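Long-range contacts in diguanylate cyclase (Pseudomonas aeruginosa, PDB 5M3C), which combines a GGDEF domain and an EAL domain in a single chain, a tandem architecture known from many bacterial signalling proteins: residues Q327-D332 with L348-I353; G35-I40 with E85-L90. All coordinates share one frame; numbering follows the deposited sequence.

Contact 1. Residues Q327-D332 with L348-I353; sequences QLAIDD and LDILKI. With CA (calcium ion), chain H.
Leu348 folds its branched end against strand 327-331 between Leu328 and Ile330. One methyl, CD2, lies 4.2 Å from CB of Leu328, while its twin CD1 meets CB of Ile330 at 4.1 Å, so the fork fills the hollow between the two, on the face that the small Ala329 turns away from. Its chi1 of -61°, with CG beside the backbone N, swings the fork over to the neighbouring strand. On the opposite face, the methyl of Ala329 is a low bump against which Ile350 sets its branched CB. Ile330 and Leu351 run side by side, pointing the same way, although their modelled separation is too short to be trusted. The aliphatic part of Lys352 crosses the side chain of Asp331, with CD 3.6 Å from OD1.

Parallel pairing begins at Ile350; just before it, the turn at Asp349 is also bonded to Leu328. Ile330 sits in the usual two-way link, its N donating to Ile350 O and its O receiving Lys352 N. Leu328 O is shared by Asp349 N, at 2.8 Å, and Ile350 N, at 3.2 Å. Asp349 OD2 returns the favour by taking Leu328 N on its anti side at 3.2 Å, a nearly straight bond (164°), and it also forms a salt bridge with Lys322.

This is a parallel strand pair of the TIM-barrel-like EAL domain, with Asn269, Glu301 and Asp331 at or near the C-terminal ends of their strands. Asp331 OD2 binds calcium at 2.4 Å, alongside Glu210, Asn269 and Glu301. Lys352 NZ forms a salt bridge with Glu301 and a hydrogen bond with Gln408. The chemistry is consistent with a second-shell role for Lys352, whose salt bridge would help to position Glu301, while its strand pairs with that of Asp331.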
loop_
_atom_site.group_PDB
_atom_site.type_symbol
_atom_site.label_atom_id
_atom_site.label_comp_id
_atom_site.label_asym_id
_atom_site.label_seq_id
_atom_site.Cartn_x
_atom_site.Cartn_y
_atom_site.Cartn_z
ATOM N N GLN B 327 -1.581 -3.843 26.461
ATOM C CA GLN B 327 -1.629 -4.881 25.439
ATOM C C GLN B 327 -1.884 -4.278 24.062
ATOM O O GLN B 327 -2.502 -3.217 23.941
ATOM C CB GLN B 327 -2.701 -5.918 25.779
ATOM C CG GLN B 327 -2.438 -6.651 27.085
ATOM C CD GLN B 327 -3.294 -7.890 27.242
ATOM O OE1 GLN B 327 -4.433 -7.937 26.776
ATOM N NE2 GLN B 327 -2.749 -8.904 27.903
ATOM N N LEU B 328 -1.394 -4.958 23.030
ATOM C CA LEU B 328 -1.597 -4.524 21.654
ATOM C C LEU B 328 -2.300 -5.601 20.848
ATOM O O LEU B 328 -2.005 -6.790 20.985
ATOM C CB LEU B 328 -0.261 -4.182 21.001
ATOM C CG LEU B 328 0.480 -2.994 21.609
ATOM C CD1 LEU B 328 1.778 -2.757 20.855
ATOM C CD2 LEU B 328 -0.387 -1.743 21.596
ATOM N N ALA B 329 -3.230 -5.174 20.000
ATOM C CA ALA B 329 -4.017 -6.099 19.197
ATOM C C ALA B 329 -4.166 -5.599 17.770
ATOM O O ALA B 329 -4.316 -4.402 17.528
ATOM C CB ALA B 329 -5.389 -6.300 19.821
ATOM N N ILE B 330 -4.120 -6.530 16.827
ATOM C CA ILE B 330 -4.364 -6.214 15.435
ATOM C C ILE B 330 -5.834 -6.498 15.119
ATOM O O ILE B 330 -6.326 -7.620 15.302
ATOM C CB ILE B 330 -3.421 -7.005 14.506
ATOM C CG1 ILE B 330 -3.495 -6.472 13.077
ATOM C CG2 ILE B 330 -3.746 -8.486 14.534
ATOM C CD1 ILE B 330 -2.727 -5.185 12.883
ATOM N N ASP B 331 -6.528 -5.463 14.660
ATOM C CA ASP B 331 -7.965 -5.518 14.435
ATOM C C ASP B 331 -8.264 -5.731 12.956
ATOM O O ASP B 331 -7.455 -5.378 12.097
ATOM C CB ASP B 331 -8.608 -4.212 14.910
ATOM C CG ASP B 331 -10.064 -4.378 15.307
ATOM O OD1 ASP B 331 -10.597 -5.506 15.219
ATOM O OD2 ASP B 331 -10.678 -3.371 15.716
ATOM N N ASP B 332 -9.428 -6.311 12.671
ATOM C CA ASP B 332 -9.860 -6.572 11.298
ATOM C C ASP B 332 -8.768 -7.272 10.495
ATOM O O ASP B 332 -8.296 -6.738 9.489
ATOM C CB ASP B 332 -10.236 -5.261 10.602
ATOM C CG ASP B 332 -11.150 -4.390 11.441
ATOM O OD1 ASP B 332 -12.140 -4.913 11.988
ATOM O OD2 ASP B 332 -10.880 -3.177 11.544
ATOM N N LEU B 348 2.712 -7.713 19.164
ATOM C CA LEU B 348 1.280 -7.905 19.332
ATOM C C LEU B 348 1.005 -8.973 20.378
ATOM O O LEU B 348 1.853 -9.819 20.651
ATOM C CB LEU B 348 0.647 -8.313 18.003
ATOM C CG LEU B 348 0.798 -7.283 16.885
ATOM C CD1 LEU B 348 0.403 -7.881 15.544
ATOM C CD2 LEU B 348 -0.032 -6.047 17.196
ATOM N N ASP B 349 -0.185 -8.924 20.964
ATOM C CA ASP B 349 -0.625 -9.953 21.897
ATOM C C ASP B 349 -1.868 -10.651 21.357
ATOM O O ASP B 349 -2.053 -11.857 21.541
ATOM C CB ASP B 349 -0.933 -9.332 23.261
ATOM C CG ASP B 349 0.274 -8.658 23.882
ATOM O OD1 ASP B 349 1.291 -9.346 24.108
ATOM O OD2 ASP B 349 0.204 -7.440 24.152
ATOM N N ILE B 350 -2.713 -9.880 20.678
ATOM C CA ILE B 350 -4.005 -10.367 20.212
ATOM C C ILE B 350 -4.115 -10.271 18.691
ATOM O O ILE B 350 -3.495 -9.414 18.069
ATOM C CB ILE B 350 -5.154 -9.551 20.843
ATOM C CG1 ILE B 350 -5.008 -9.499 22.369
ATOM C CG2 ILE B 350 -6.508 -10.122 20.447
ATOM C CD1 ILE B 350 -5.151 -10.840 23.055
ATOM N N LEU B 351 -4.909 -11.161 18.105
ATOM C CA LEU B 351 -5.159 -11.163 16.667
ATOM C C LEU B 351 -6.666 -11.266 16.444
ATOM O O LEU B 351 -7.278 -12.289 16.757
ATOM C CB LEU B 351 -4.431 -12.345 16.010
ATOM C CG LEU B 351 -4.459 -12.546 14.485
ATOM C CD1 LEU B 351 -5.875 -12.684 13.944
ATOM C CD2 LEU B 351 -3.729 -11.422 13.775
ATOM N N LYS B 352 -7.270 -10.210 15.905
ATOM C CA LYS B 352 -8.721 -10.190 15.734
ATOM C C LYS B 352 -9.152 -10.525 14.305
ATOM O O LYS B 352 -8.877 -9.776 13.363
ATOM C CB LYS B 352 -9.279 -8.831 16.154
ATOM C CG LYS B 352 -8.762 -8.354 17.504
ATOM C CD LYS B 352 -9.696 -7.340 18.143
ATOM C CE LYS B 352 -10.971 -8.002 18.646
ATOM N NZ LYS B 352 -11.834 -7.057 19.405
ATOM N N ILE B 353 -9.844 -11.653 14.158
ATOM C CA ILE B 353 -10.300 -12.114 12.849
ATOM C C ILE B 353 -11.459 -11.254 12.358
ATOM O O ILE B 353 -12.465 -11.113 13.049
ATOM C CB ILE B 353 -10.768 -13.581 12.893
ATOM C CG1 ILE B 353 -9.706 -14.462 13.559
ATOM C CG2 ILE B 353 -11.079 -14.078 11.488
ATOM C CD1 ILE B 353 -10.091 -15.923 13.661
HETATM CA CA CA H . -12.225 -3.243 17.551
#

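Contact 2. Residues G35-I40 with E85-L90; sequences GAVLFI and EFIILL
Phe39 and Glu85 meet with the carboxylate at the edge of the ring. CD of Glu85 lies in the ring plane and OE2 is 3.4 Å from CE1 of Phe39, with the two planes turned 80° apart. CD1 of Ile87 approaches the same ring obliquely, near CD2. Phe86 likewise offers an edge, here to Ile40 O. A chi1 of -156°, which places CG opposite the backbone N, sends the Phe39 ring across to the diagonally placed Glu85.

Between the two faces runs a regular antiparallel ladder: Ala36-Leu90, Leu38-Ile88 and Ile40-Phe86 are hydrogen-bonded pairs, each with two bonds. Val37 and Ile87 join Phe39 on one face, their CG1 atoms 3.9 Å apart; on the other, CD1 of Leu38 meets CD1 of Leu90 at 4.0 Å.

Glu85 and Phe86 are the last two letters of the GGDEF signature, and Glu85 comes close to Asp41, a calcium ligand. Helix 139-155 covers the Phe39 and Ile87 face, and helix 96-108 the face of Leu38, Ile88 and Leu90. Strands 119-132 and 77-82 flank the pair through backbone bonds to 35-40 and 85-90 respectively.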
loop_
_atom_site.group_PDB
_atom_site.type_symbol
_atom_site.label_atom_id
_atom_site.label_comp_id
_atom_site.label_asym_id
_atom_site.label_seq_id
_atom_site.Cartn_x
_atom_site.Cartn_y
_atom_site.Cartn_z
ATOM N N GLY B 35 -25.171 29.607 -19.432
ATOM C CA GLY B 35 -23.976 30.195 -18.841
ATOM C C GLY B 35 -23.513 29.403 -17.639
ATOM O O GLY B 35 -24.086 28.365 -17.314
ATOM N N ALA B 36 -22.479 29.892 -16.969
ATOM C CA ALA B 36 -21.905 29.157 -15.851
ATOM C C ALA B 36 -21.314 30.064 -14.781
ATOM O O ALA B 36 -20.745 31.111 -15.074
ATOM C CB ALA B 36 -20.842 28.194 -16.355
ATOM N N VAL B 37 -21.465 29.635 -13.535
ATOM C CA VAL B 37 -20.807 30.257 -12.402
ATOM C C VAL B 37 -19.944 29.198 -11.732
ATOM O O VAL B 37 -20.437 28.122 -11.383
ATOM C CB VAL B 37 -21.821 30.792 -11.378
ATOM C CG1 VAL B 37 -21.099 31.334 -10.154
ATOM C CG2 VAL B 37 -22.695 31.866 -12.008
ATOM N N LEU B 38 -18.659 29.498 -11.571
ATOM C CA LEU B 38 -17.715 28.552 -10.982
ATOM C C LEU B 38 -17.221 29.042 -9.629
ATOM O O LEU B 38 -16.776 30.182 -9.498
ATOM C CB LEU B 38 -16.522 28.323 -11.915
ATOM C CG LEU B 38 -16.744 27.340 -13.071
ATOM C CD1 LEU B 38 -17.921 27.767 -13.935
ATOM C CD2 LEU B 38 -15.493 27.199 -13.923
ATOM N N PHE B 39 -17.300 28.168 -8.630
ATOM C CA PHE B 39 -16.840 28.471 -7.278
ATOM C C PHE B 39 -15.534 27.742 -6.989
ATOM O O PHE B 39 -15.489 26.507 -7.010
ATOM C CB PHE B 39 -17.894 28.042 -6.262
ATOM C CG PHE B 39 -17.814 28.778 -4.959
ATOM C CD1 PHE B 39 -16.747 28.582 -4.103
ATOM C CD2 PHE B 39 -18.811 29.664 -4.588
ATOM C CE1 PHE B 39 -16.673 29.259 -2.901
ATOM C CE2 PHE B 39 -18.744 30.345 -3.391
ATOM C CZ PHE B 39 -17.673 30.142 -2.544
ATOM N N ILE B 40 -14.479 28.506 -6.714
ATOM C CA ILE B 40 -13.152 27.930 -6.487
ATOM C C ILE B 40 -12.613 28.249 -5.096
ATOM O O ILE B 40 -12.381 29.405 -4.767
ATOM C CB ILE B 40 -12.130 28.450 -7.511
ATOM C CG1 ILE B 40 -12.536 28.032 -8.927
ATOM C CG2 ILE B 40 -10.740 27.936 -7.168
ATOM C CD1 ILE B 40 -11.601 28.537 -10.006
ATOM N N GLU B 85 -11.413 32.179 -1.360
ATOM C CA GLU B 85 -12.457 31.767 -2.291
ATOM C C GLU B 85 -12.561 32.732 -3.463
ATOM O O GLU B 85 -12.673 33.945 -3.276
ATOM C CB GLU B 85 -13.806 31.671 -1.577
ATOM C CG GLU B 85 -13.936 30.476 -0.649
ATOM C CD GLU B 85 -15.251 30.465 0.103
ATOM O OE1 GLU B 85 -15.740 31.561 0.451
ATOM O OE2 GLU B 85 -15.789 29.365 0.349
ATOM N N PHE B 86 -12.515 32.178 -4.671
ATOM C CA PHE B 86 -12.690 32.946 -5.895
ATOM C C PHE B 86 -13.948 32.469 -6.598
ATOM O O PHE B 86 -14.329 31.301 -6.488
ATOM C CB PHE B 86 -11.489 32.765 -6.821
ATOM C CG PHE B 86 -10.181 33.148 -6.195
ATOM C CD1 PHE B 86 -9.478 32.241 -5.421
ATOM C CD2 PHE B 86 -9.657 34.417 -6.377
ATOM C CE1 PHE B 86 -8.276 32.590 -4.839
ATOM C CE2 PHE B 86 -8.455 34.775 -5.797
ATOM C CZ PHE B 86 -7.762 33.860 -5.026
ATOM N N ILE B 87 -14.593 33.377 -7.319
ATOM C CA ILE B 87 -15.801 33.042 -8.053
ATOM C C ILE B 87 -15.684 33.550 -9.480
ATOM O O ILE B 87 -15.114 34.615 -9.729
ATOM C CB ILE B 87 -17.055 33.613 -7.364
ATOM C CG1 ILE B 87 -18.306 32.906 -7.889
ATOM C CG2 ILE B 87 -17.138 35.121 -7.553
ATOM C CD1 ILE B 87 -19.466 32.924 -6.918
ATOM N N ILE B 88 -16.219 32.773 -10.415
ATOM C CA ILE B 88 -16.020 33.030 -11.832
ATOM C C ILE B 88 -17.331 32.962 -12.601
ATOM O O ILE B 88 -18.219 32.177 -12.267
ATOM C CB ILE B 88 -15.033 32.013 -12.433
ATOM C CG1 ILE B 88 -13.673 32.138 -11.748
ATOM C CG2 ILE B 88 -14.883 32.224 -13.932
ATOM C CD1 ILE B 88 -12.719 31.013 -12.078
ATOM N N LEU B 89 -17.437 33.786 -13.640
ATOM C CA LEU B 89 -18.643 33.866 -14.451
ATOM C C LEU B 89 -18.293 33.641 -15.919
ATOM O O LEU B 89 -17.346 34.230 -16.438
ATOM C CB LEU B 89 -19.316 35.230 -14.243
ATOM C CG LEU B 89 -20.659 35.574 -14.909
ATOM C CD1 LEU B 89 -20.444 36.374 -16.185
ATOM C CD2 LEU B 89 -21.520 34.349 -15.179
ATOM N N LEU B 90 -19.048 32.762 -16.566
ATOM C CA LEU B 90 -18.905 32.502 -17.993
ATOM C C LEU B 90 -20.220 32.863 -18.678
ATOM O O LEU B 90 -21.145 32.047 -18.733
ATOM C CB LEU B 90 -18.543 31.037 -18.237
ATOM C CG LEU B 90 -17.329 30.519 -17.457
ATOM C CD1 LEU B 90 -17.151 29.027 -17.683
ATOM C CD2 LEU B 90 -16.059 31.268 -17.834
#

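Overall arrangement
From the N terminus the chain first reaches contact 2, which closes a loop of 44 residues, rich in helix, and joins two strands in the middle of the GGDEF sheet. The chain then leaves this domain and enters the EAL domain, where contact 1 closes a much shorter loop of 15 residues, including helix 340-345, between neighbouring parallel strands. The two closures follow one another in series, neither nested nor crossed. The centres of contact 1 and contact 2 are about 50 Å apart. They lie on opposite sides of the chain's centre and do not touch. Each joins two neighbouring strands within its own domain, one through antiparallel and the other through parallel pairing, near a separate calcium site.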